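3-phytase (Klebsiella pneumoniae, PDB 2WNH) probably removes phosphate from phytate (inositol hexakisphosphate), starting at the 3-position, as a histidine acid phosphatase. Local coordinates at residues Gly125-Pro129 with Leu130-Asp134; Thr139-Pro143 with Ala144-Ala148; Asn248-Leu251 with Ser252-Leu256. The protein carries 3 engineered substitutions. One frame throughout, in Å; residues are numbered along the deposited sequence.

How the contacts relate
The three contacts follow one another along the chain, each a local turn or helix end. Contacts 1 and 2 lie on the connection between helix 99-112 and helix 143-154, contact 2 at the start of the latter; contact 3 joins helix 243-250 to helix 256-274. Contacts 1 and 2 have centres about 18 Å apart yet meet: Thr133 O lies 2.7 Å from Thr139 OG1, probably a hydrogen bond. Contact 3 touches neither; its centre is about 13 Å from that of contact 2 and about 20 Å from that of contact 1. Helix 256-274 packs against contacts 1 and 2, so this one helix ties the long connection to the turn from which it starts.

Contact 1. Residues Gly125-Pro129 with Leu130-Asp134; sequences GDADP and LFQTD
Asp128 meets Leu130 and Phe131 with its carboxylate, and Gln132 with its backbone N and O. Its carbonyl oxygen closes the backbone turn with two N-H groups: Gln132 N donates to Asp128 O over 2.9 Å, nearly in line with the C=O bond, while Phe131 N reaches the same oxygen from above the carbonyl plane. The carboxylate reaches forward past Pro129, making an Asx turn. With CG anti to the backbone N (chi1 -180°), Asp128 OD1 accepts from Leu130 N at 2.9 Å on its anti side, somewhat out of the carboxylate plane, and lies 3.4 Å from Leu130 CB. The same carboxylate sits obliquely beside the Phe131 ring, Asp128 CG 3.5 Å from Phe131 CD2, with the two planes 52° apart; Leu130 CB lies over the centre of one face of that ring.

Gln132, the centre of an inverse gamma turn, closes the turn from the other end. A bend at chi2 (72°) turns its amide back, and OE1 accepts from Asp128 N at 2.8 Å, in the carbonyl plane and on a lone pair. Gln132 CB meets Ala127 CB at 4.0 Å. Further along, Thr133 CG2 rests 3.4 Å from Pro129 O.

Outward from this shell, Arg94 of strand 91-95 forms a salt bridge with Asp128 OD1, Ser96 OG bonds Gln132 NE2, and helix 256-274 packs on Leu130, Phe131 and Thr133. Both polar backbone atoms of the buried Asp128 are thus satisfied within the turn, and its OD1 is shared between a peptide N-H and a guanidinium, which would probably favour the charged carboxylate.

Contact 2. Residues Thr139-Pro143 with Ala144-Ala148; sequences TQTDP and ARQLA
In the conformer given, one of two modelled, Asp142 caps the helix that begins at Pro143: its side-chain OD1 accepts from Ala144 N at 3.0 Å, using the anti lone pair, the one turned away from OD2. The side chain gets there because CG stands anti to the backbone N (chi1 -169°), which swings the carboxylate forward beside the first turn and leaves Asp142 OD1 3.5 Å from Ala144 CB. Behind it the regular helical bonds begin, Gln146 N to Asp142 O at 3.0 Å and Leu147 N to Pro143 O at 2.9 Å. Proline suits the position right after the cap, where no N-H is required by the helix.

The second pairing is between Thr141 and Gln146. Leaving the helix with CG anti to its N (-166°) and extended beyond CG, the chain of Gln146 spans the distance back past the helix start and lays its amide across the threonine. Thr141 CG2 lies 3.8 Å from Gln146 NE2. A water links the polar ends, 2.6 Å from Thr141 OG1 and donating to Gln146 OE1 over 3.2 Å. Arg145 takes another course, its chain leading away from the cap to a cation-pi contact with Tyr257.

Helix 256-274 flanks this helix start, with Thr141 against Tyr257, Lys261 and Arg262, and Thr258 OG1 bonded to Gln146 NE2. Toward the two-stranded sheet, Thr199 OG1 bonds Gln146 OE1, while Leu147 packs on Val191 and Gln193 of strand 191-193.

Contact 3. Residues Asn248-Leu251 with Ser252-Leu256; sequences NYDL and SNDVL
Hydrogen bonds from Ser252 and Asp254 fold the chain back over the last turn of helix 243-250. Tyr249 O accepts twice, from Asp254 N at 3.0 Å and from Ser252 N at 3.1 Å, the two donors coming from opposite faces of its carbonyl plane. One residue earlier, Asn248 O takes the hydroxyl of Ser252, OG to O 2.8 Å, and Leu251 N from the other face. Ser252 OG lies between its own backbone N and carbonyl carbon (chi1 57°), which aims it at that helix carbonyl; a water donates to Ser252 OG at 2.7 Å.

This is a helix C-terminal end running into a type I beta turn, Ser252 to Val255, with Val255 at the N-cap position of helix 256-274.

Among the flat groups, Asn253 ND2 stands over one face of the Tyr249 ring, offset toward the rim and 3.3 Å from Tyr249 CE2, its amide plane 71° from the ring. Asp254 OD2 comes to the ring's edge, in its plane.

Two like charges lie close, Asp250 OD1 and Asp254 OD2 4.4 Å apart. A water donating to both oxygens, with Arg312 paired to Asp250 and Arg298 to Asp254, probably offsets the repulsion; Asp254 OD1 also bonds Thr299, and a sodium ion lies about 4 Å from the Asp250 side chain.

The Val255 methyl CG2 rests on the peptide carbon Leu251 C at 3.5 Å, and both side chains lean on helix 143-154.

Contact 1. Residues Gly125-Pro129 with Leu130-Asp134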
ATOM      1  N   GLY B 125      38.005   3.910 -11.219  1.00 34.36           N
ATOM      2  CA  GLY B 125      38.571   5.011 -12.005  1.00 35.23           C
ATOM      3  C   GLY B 125      37.515   5.703 -12.848  1.00 35.77           C
ATOM      4  O   GLY B 125      36.317   5.551 -12.606  1.00 35.75           O
ATOM      5  N   ASP B 126      37.944   6.475 -13.842  1.00 35.35           N
ATOM      6  CA  ASP B 126      36.975   7.101 -14.734  1.00 35.30           C
ATOM      7  C   ASP B 126      36.881   6.392 -16.082  1.00 32.81           C
ATOM      8  O   ASP B 126      36.330   6.940 -17.033  1.00 32.59           O
ATOM      9  CB  ASP B 126      37.240   8.601 -14.913  1.00 37.50           C
ATOM     10  CG  ASP B 126      38.709   8.931 -14.995  1.00 42.66           C
ATOM     11  OD1 ASP B 126      39.448   8.178 -15.674  1.00 45.86           O
ATOM     12  OD2 ASP B 126      39.115   9.953 -14.380  1.00 46.80           O
ATOM     13  N   ALA B 127      37.387   5.161 -16.148  1.00 30.29           N
ATOM     14  CA  ALA B 127      37.322   4.380 -17.377  1.00 27.60           C
ATOM     15  C   ALA B 127      36.972   2.910 -17.138  1.00 25.71           C
ATOM     16  O   ALA B 127      37.673   2.194 -16.410  1.00 26.16           O
ATOM     17  CB  ALA B 127      38.645   4.502 -18.169  1.00 28.05           C
ATOM     18  N   ASP B 128      35.891   2.468 -17.778  1.00 22.62           N
ATOM     19  CA  ASP B 128      35.425   1.093 -17.713  1.00 20.42           C
ATOM     20  C   ASP B 128      35.689   0.504 -19.090  1.00 18.89           C
ATOM     21  O   ASP B 128      35.276   1.087 -20.071  1.00 18.12           O
ATOM     22  CB  ASP B 128      33.920   1.087 -17.386  1.00 18.33           C
ATOM     23  CG  ASP B 128      33.318  -0.317 -17.290  1.00 19.27           C
ATOM     24  OD1 ASP B 128      33.666  -1.216 -18.095  1.00 18.79           O
ATOM     25  OD2 ASP B 128      32.450  -0.500 -16.405  1.00 17.06           O
ATOM     26  N   PRO B 129      36.383  -0.651 -19.171  1.00 20.05           N
ATOM     27  CA  PRO B 129      36.762  -1.211 -20.482  1.00 19.85           C
ATOM     28  C   PRO B 129      35.600  -1.691 -21.376  1.00 18.31           C
ATOM     29  O   PRO B 129      35.801  -1.948 -22.556  1.00 19.77           O
ATOM     30  CB  PRO B 129      37.665  -2.392 -20.106  1.00 20.94           C
ATOM     31  CG  PRO B 129      37.193  -2.806 -18.761  1.00 20.74           C
ATOM     32  CD  PRO B 129      36.836  -1.517 -18.062  1.00 20.17           C
ATOM     33  N   LEU B 130      34.387  -1.787 -20.832  1.00 17.22           N
ATOM     34  CA  LEU B 130      33.222  -2.066 -21.661  1.00 15.48           C
ATOM     35  C   LEU B 130      32.699  -0.812 -22.356  1.00 17.17           C
ATOM     36  O   LEU B 130      32.057  -0.913 -23.391  1.00 17.30           O
ATOM     37  CB  LEU B 130      32.089  -2.609 -20.794  1.00 16.72           C
ATOM     38  CG  LEU B 130      32.237  -4.008 -20.200  1.00 17.50           C
ATOM     39  CD1 LEU B 130      31.104  -4.212 -19.194  1.00 20.76           C
ATOM     40  CD2 LEU B 130      32.206  -5.078 -21.316  1.00 20.01           C
ATOM     41  N   PHE B 131      32.966   0.351 -21.763  1.00 17.78           N
ATOM     42  CA  PHE B 131      32.314   1.597 -22.165  1.00 18.44           C
ATOM     43  C   PHE B 131      33.247   2.702 -22.698  1.00 19.94           C
ATOM     44  O   PHE B 131      32.999   3.252 -23.765  1.00 20.97           O
ATOM     45  CB  PHE B 131      31.474   2.140 -21.001  1.00 18.19           C
ATOM     46  CG  PHE B 131      30.520   1.128 -20.398  1.00 16.58           C
ATOM     47  CD1 PHE B 131      29.609   0.423 -21.184  1.00 18.16           C
ATOM     48  CD2 PHE B 131      30.517   0.919 -19.017  1.00 18.68           C
ATOM     49  CE1 PHE B 131      28.729  -0.501 -20.602  1.00 20.42           C
ATOM     50  CE2 PHE B 131      29.621   0.027 -18.433  1.00 18.34           C
ATOM     51  CZ  PHE B 131      28.746  -0.693 -19.218  1.00 17.97           C
ATOM     52  N   GLN B 132      34.296   3.022 -21.940  1.00 21.07           N
ATOM     53  CA  GLN B 132      35.303   4.021 -22.334  1.00 20.42           C
ATOM     54  C   GLN B 132      36.380   3.302 -23.135  1.00 21.19           C
ATOM     55  O   GLN B 132      37.551   3.269 -22.750  1.00 23.35           O
ATOM     56  CB  GLN B 132      35.905   4.690 -21.089  1.00 20.40           C
ATOM     57  CG  GLN B 132      34.982   5.728 -20.441  1.00 22.28           C
ATOM     58  CD  GLN B 132      33.782   5.114 -19.713  1.00 23.10           C
ATOM     59  OE1 GLN B 132      33.941   4.165 -18.948  1.00 20.91           O
ATOM     60  NE2 GLN B 132      32.577   5.653 -19.958  1.00 23.12           N
ATOM     61  N   THR B 133      35.957   2.708 -24.245  1.00 22.54           N
ATOM     62  CA  THR B 133      36.821   1.836 -25.046  1.00 22.22           C
ATOM     63  C   THR B 133      37.944   2.601 -25.770  1.00 24.77           C
ATOM     64  O   THR B 133      38.956   2.018 -26.168  1.00 26.06           O
ATOM     65  CB  THR B 133      35.995   1.007 -26.052  1.00 22.55           C
ATOM     66  OG1 THR B 133      35.168   1.882 -26.835  1.00 19.84           O
ATOM     67  CG2 THR B 133      35.132   0.003 -25.313  1.00 18.58           C
ATOM     68  N   ASP B 134      37.782   3.913 -25.892  1.00 25.56           N
ATOM     69  CA  ASP B 134      38.840   4.737 -26.465  1.00 27.94           C
ATOM     70  C   ASP B 134      39.997   4.938 -25.483  1.00 27.80           C
ATOM     71  O   ASP B 134      41.014   5.556 -25.815  1.00 28.88           O
ATOM     72  CB  ASP B 134      38.274   6.063 -26.995  1.00 28.40           C
ATOM     73  CG  ASP B 134      37.533   6.872 -25.927  1.00 33.63           C
ATOM     74  OD1 ASP B 134      37.218   6.339 -24.836  1.00 35.42           O
ATOM     75  OD2 ASP B 134      37.259   8.064 -26.191  1.00 35.88           O
TER

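Contact 2. Residues Thr139-Pro143 with Ala144-Ala148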
ATOM      1  N   THR B 139      41.059  -1.619 -27.847  1.00 24.34           N
ATOM      2  CA  THR B 139      39.769  -1.175 -28.345  1.00 24.60           C
ATOM      3  C   THR B 139      39.809   0.254 -28.928  1.00 25.71           C
ATOM      4  O   THR B 139      38.766   0.829 -29.268  1.00 27.57           O
ATOM      5  CB  THR B 139      38.677  -1.345 -27.229  1.00 23.50           C
ATOM      6  OG1 THR B 139      39.101  -0.670 -26.036  1.00 22.67           O
ATOM      7  CG2 THR B 139      38.470  -2.819 -26.902  1.00 23.53           C
ATOM      8  N   GLN B 140      41.009   0.822 -29.055  1.00 25.66           N
ATOM      9  CA  GLN B 140      41.159   2.151 -29.642  1.00 26.36           C
ATOM     10  C   GLN B 140      41.208   2.066 -31.152  1.00 26.08           C
ATOM     11  O   GLN B 140      41.807   1.138 -31.702  1.00 26.72           O
ATOM     12  CB  GLN B 140      42.452   2.801 -29.156  1.00 26.97           C
ATOM     13  CG  GLN B 140      42.337   3.396 -27.781  1.00 30.47           C
ATOM     14  CD  GLN B 140      43.683   3.640 -27.151  1.00 34.08           C
ATOM     15  OE1 GLN B 140      44.695   3.072 -27.573  1.00 35.83           O
ATOM     16  NE2 GLN B 140      43.707   4.484 -26.129  1.00 34.34           N
ATOM     17  N   THR B 141      40.602   3.043 -31.823  1.00 25.16           N
ATOM     18  CA  THR B 141      40.712   3.143 -33.286  1.00 24.93           C
ATOM     19  C   THR B 141      42.082   3.705 -33.672  1.00 24.69           C
ATOM     20  O   THR B 141      42.741   4.384 -32.867  1.00 24.31           O
ATOM     21  CB  THR B 141      39.652   4.082 -33.867  1.00 25.22           C
ATOM     22  OG1 THR B 141      39.724   5.343 -33.196  1.00 26.12           O
ATOM     23  CG2 THR B 141      38.231   3.493 -33.710  1.00 23.84           C
ATOM     24  N   ASP B 142      42.503   3.419 -34.901  1.00 23.92           N
ATOM     25  CA  ASP B 142      43.647   4.118 -35.483  1.00 24.47           C
ATOM     26  C   ASP B 142      43.123   5.272 -36.323  1.00 22.50           C
ATOM     27  O   ASP B 142      42.303   5.040 -37.209  1.00 20.92           O
ATOM     28  CB  ASP B 142      44.570   3.210 -36.287  0.70 25.72           C
ATOM     29  CG  ASP B 142      45.878   3.910 -36.633  0.70 28.26           C
ATOM     30  OD1 ASP B 142      45.840   4.845 -37.464  0.70 31.05           O
ATOM     31  OD2 ASP B 142      46.926   3.559 -36.044  0.70 30.06           O
ATOM     32  N   PRO B 143      43.577   6.506 -36.037  1.00 23.15           N
ATOM     33  CA  PRO B 143      43.090   7.688 -36.771  1.00 23.44           C
ATOM     34  C   PRO B 143      43.135   7.546 -38.312  1.00 22.10           C
ATOM     35  O   PRO B 143      42.202   7.979 -39.009  1.00 22.09           O
ATOM     36  CB  PRO B 143      43.999   8.817 -36.263  1.00 23.94           C
ATOM     37  CG  PRO B 143      44.418   8.362 -34.879  1.00 25.51           C
ATOM     38  CD  PRO B 143      44.553   6.870 -34.992  1.00 23.42           C
ATOM     39  N   ALA B 144      44.188   6.919 -38.839  1.00 22.33           N
ATOM     40  CA  ALA B 144      44.325   6.767 -40.300  1.00 21.54           C
ATOM     41  C   ALA B 144      43.252   5.876 -40.889  1.00 21.05           C
ATOM     42  O   ALA B 144      42.722   6.151 -41.954  1.00 21.37           O
ATOM     43  CB  ALA B 144      45.693   6.203 -40.644  1.00 21.90           C
ATOM     44  N   ARG B 145      42.918   4.793 -40.179  1.00 21.69           N
ATOM     45  CA  ARG B 145      41.861   3.884 -40.630  1.00 21.01           C
ATOM     46  C   ARG B 145      40.490   4.548 -40.480  1.00 20.18           C
ATOM     47  O   ARG B 145      39.642   4.449 -41.369  1.00 19.55           O
ATOM     48  CB  ARG B 145      41.887   2.590 -39.794  1.00 21.45           C
ATOM     49  CG  ARG B 145      43.020   1.615 -40.122  1.00 23.73           C
ATOM     50  CD  ARG B 145      42.803   0.896 -41.490  1.00 24.02           C
ATOM     51  NE  ARG B 145      41.617   0.037 -41.519  1.00 25.82           N
ATOM     52  CZ  ARG B 145      40.469   0.314 -42.139  1.00 25.76           C
ATOM     53  NH1 ARG B 145      40.305   1.442 -42.825  1.00 23.90           N
ATOM     54  NH2 ARG B 145      39.469  -0.556 -42.074  1.00 26.12           N
ATOM     55  N   GLN B 146      40.283   5.238 -39.360  1.00 20.85           N
ATOM     56  CA  GLN B 146      39.001   5.914 -39.145  1.00 21.47           C
ATOM     57  C   GLN B 146      38.741   7.005 -40.175  1.00 20.76           C
ATOM     58  O   GLN B 146      37.621   7.146 -40.662  1.00 21.95           O
ATOM     59  CB  GLN B 146      38.882   6.479 -37.738  1.00 21.34           C
ATOM     60  CG  GLN B 146      37.447   6.884 -37.386  1.00 22.72           C
ATOM     61  CD  GLN B 146      37.350   7.357 -35.961  1.00 24.76           C
ATOM     62  OE1 GLN B 146      37.966   8.364 -35.582  1.00 22.48           O
ATOM     63  NE2 GLN B 146      36.588   6.615 -35.138  1.00 24.83           N
ATOM     64  N   LEU B 147      39.783   7.750 -40.543  1.00 22.60           N
ATOM     65  CA  LEU B 147      39.674   8.738 -41.620  1.00 22.52           C
ATOM     66  C   LEU B 147      39.187   8.120 -42.934  1.00 21.82           C
ATOM     67  O   LEU B 147      38.256   8.628 -43.564  1.00 22.72           O
ATOM     68  CB  LEU B 147      41.025   9.440 -41.808  1.00 23.06           C
ATOM     69  CG  LEU B 147      41.096  10.583 -42.832  1.00 24.50           C
ATOM     70  CD1 LEU B 147      40.098  11.696 -42.503  1.00 27.22           C
ATOM     71  CD2 LEU B 147      42.522  11.119 -42.798  1.00 23.72           C
ATOM     72  N   ALA B 148      39.822   7.025 -43.344  1.00 21.32           N
ATOM     73  CA  ALA B 148      39.426   6.295 -44.535  1.00 21.00           C
ATOM     74  C   ALA B 148      37.989   5.803 -44.480  1.00 22.50           C
ATOM     75  O   ALA B 148      37.218   5.975 -45.426  1.00 21.75           O
ATOM     76  CB  ALA B 148      40.377   5.102 -44.747  1.00 22.36           C
TER
HETATM   77  O   HOH W   1      40.722   7.413 -34.321  1.00 24.46           O

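Contact 3. Residues Asn248-Leu251 with Ser252-Leu256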
ATOM      1  N   ASN B 248      24.420  12.180 -38.833  1.00 19.96           N
ATOM      2  CA  ASN B 248      25.680  12.222 -38.097  1.00 19.44           C
ATOM      3  C   ASN B 248      26.057  10.864 -37.520  1.00 20.32           C
ATOM      4  O   ASN B 248      27.214  10.468 -37.571  1.00 19.59           O
ATOM      5  CB  ASN B 248      25.661  13.280 -36.990  1.00 19.73           C
ATOM      6  CG  ASN B 248      27.058  13.607 -36.466  1.00 22.00           C
ATOM      7  OD1 ASN B 248      27.332  13.525 -35.265  1.00 26.14           O
ATOM      8  ND2 ASN B 248      27.949  13.980 -37.370  1.00 18.63           N
ATOM      9  N   TYR B 249      25.075  10.159 -36.965  1.00 19.78           N
ATOM     10  CA  TYR B 249      25.314   8.786 -36.511  1.00 20.79           C
ATOM     11  C   TYR B 249      25.809   7.864 -37.637  1.00 20.34           C
ATOM     12  O   TYR B 249      26.778   7.129 -37.448  1.00 19.07           O
ATOM     13  CB  TYR B 249      24.066   8.190 -35.829  1.00 21.41           C
ATOM     14  CG  TYR B 249      24.078   8.449 -34.348  1.00 24.28           C
ATOM     15  CD1 TYR B 249      23.883   9.731 -33.850  1.00 26.28           C
ATOM     16  CD2 TYR B 249      24.340   7.424 -33.451  1.00 26.34           C
ATOM     17  CE1 TYR B 249      23.923   9.986 -32.481  1.00 30.79           C
ATOM     18  CE2 TYR B 249      24.383   7.667 -32.076  1.00 29.55           C
ATOM     19  CZ  TYR B 249      24.183   8.941 -31.605  1.00 28.74           C
ATOM     20  OH  TYR B 249      24.218   9.180 -30.258  1.00 33.10           O
ATOM     21  N   ASP B 250      25.142   7.891 -38.790  1.00 19.61           N
ATOM     22  CA  ASP B 250      25.562   7.069 -39.926  1.00 20.62           C
ATOM     23  C   ASP B 250      27.053   7.238 -40.190  1.00 20.43           C
ATOM     24  O   ASP B 250      27.727   6.279 -40.556  1.00 20.91           O
ATOM     25  CB  ASP B 250      24.791   7.429 -41.194  1.00 20.13           C
ATOM     26  CG  ASP B 250      23.356   6.954 -41.181  1.00 23.55           C
ATOM     27  OD1 ASP B 250      22.982   6.064 -40.361  1.00 20.62           O
ATOM     28  OD2 ASP B 250      22.576   7.485 -42.019  1.00 24.25           O
ATOM     29  N   LEU B 251      27.568   8.449 -39.965  1.00 20.18           N
ATOM     30  CA  LEU B 251      28.932   8.815 -40.374  1.00 20.10           C
ATOM     31  C   LEU B 251      29.903   8.895 -39.216  1.00 21.14           C
ATOM     32  O   LEU B 251      31.025   9.358 -39.381  1.00 20.96           O
ATOM     33  CB  LEU B 251      28.920  10.148 -41.158  1.00 20.08           C
ATOM     34  CG  LEU B 251      28.074  10.180 -42.426  1.00 21.32           C
ATOM     35  CD1 LEU B 251      28.163  11.560 -43.118  1.00 23.59           C
ATOM     36  CD2 LEU B 251      28.446   9.046 -43.387  1.00 23.69           C
ATOM     37  N   SER B 252      29.475   8.437 -38.033  1.00 19.98           N
ATOM     38  CA  SER B 252      30.367   8.371 -36.883  1.00 19.77           C
ATOM     39  C   SER B 252      30.280   7.011 -36.185  1.00 20.55           C
ATOM     40  O   SER B 252      30.971   6.062 -36.559  1.00 21.32           O
ATOM     41  CB  SER B 252      30.133   9.539 -35.905  1.00 19.58           C
ATOM     42  OG  SER B 252      28.781   9.596 -35.431  1.00 20.34           O
ATOM     43  N   ASN B 253      29.418   6.909 -35.173  1.00 20.09           N
ATOM     44  CA  ASN B 253      29.286   5.660 -34.411  1.00 21.04           C
ATOM     45  C   ASN B 253      28.845   4.443 -35.208  1.00 19.74           C
ATOM     46  O   ASN B 253      29.146   3.312 -34.817  1.00 20.48           O
ATOM     47  CB  ASN B 253      28.311   5.872 -33.255  1.00 22.43           C
ATOM     48  CG  ASN B 253      28.633   7.098 -32.461  1.00 26.84           C
ATOM     49  OD1 ASN B 253      29.772   7.315 -32.090  1.00 28.82           O
ATOM     50  ND2 ASN B 253      27.629   7.909 -32.197  1.00 33.50           N
ATOM     51  N   ASP B 254      28.112   4.656 -36.292  1.00 18.21           N
ATOM     52  CA  ASP B 254      27.569   3.550 -37.069  1.00 18.28           C
ATOM     53  C   ASP B 254      28.454   3.167 -38.270  1.00 17.80           C
ATOM     54  O   ASP B 254      28.038   2.398 -39.122  1.00 17.87           O
ATOM     55  CB  ASP B 254      26.133   3.853 -37.493  1.00 18.69           C
ATOM     56  CG  ASP B 254      25.181   3.919 -36.299  1.00 21.96           C
ATOM     57  OD1 ASP B 254      25.362   3.138 -35.327  1.00 21.24           O
ATOM     58  OD2 ASP B 254      24.253   4.748 -36.315  1.00 24.33           O
ATOM     59  N   VAL B 255      29.650   3.746 -38.332  1.00 18.77           N
ATOM     60  CA  VAL B 255      30.677   3.345 -39.308  1.00 18.89           C
ATOM     61  C   VAL B 255      31.248   2.006 -38.816  1.00 18.77           C
ATOM     62  O   VAL B 255      31.752   1.922 -37.700  1.00 19.42           O
ATOM     63  CB  VAL B 255      31.799   4.416 -39.411  1.00 18.73           C
ATOM     64  CG1 VAL B 255      32.967   3.909 -40.270  1.00 18.61           C
ATOM     65  CG2 VAL B 255      31.235   5.722 -40.003  1.00 19.09           C
ATOM     66  N   LEU B 256      31.176   0.979 -39.662  1.00 19.87           N
ATOM     67  CA  LEU B 256      31.548  -0.385 -39.269  1.00 19.95           C
ATOM     68  C   LEU B 256      32.918  -0.478 -38.609  1.00 20.53           C
ATOM     69  O   LEU B 256      33.058  -1.065 -37.540  1.00 19.88           O
ATOM     70  CB  LEU B 256      31.473  -1.335 -40.463  1.00 19.41           C
ATOM     71  CG  LEU B 256      31.669  -2.806 -40.086  1.00 20.66           C
ATOM     72  CD1 LEU B 256      30.625  -3.259 -39.044  1.00 18.69           C
ATOM     73  CD2 LEU B 256      31.587  -3.678 -41.316  1.00 23.36           C
TER
HETATM   74  O   HOH W   2      28.451  11.050 -33.136  1.00 39.30           O
HETATM   75  O   HOH W   3      22.270   5.620 -37.717  1.00 22.68           O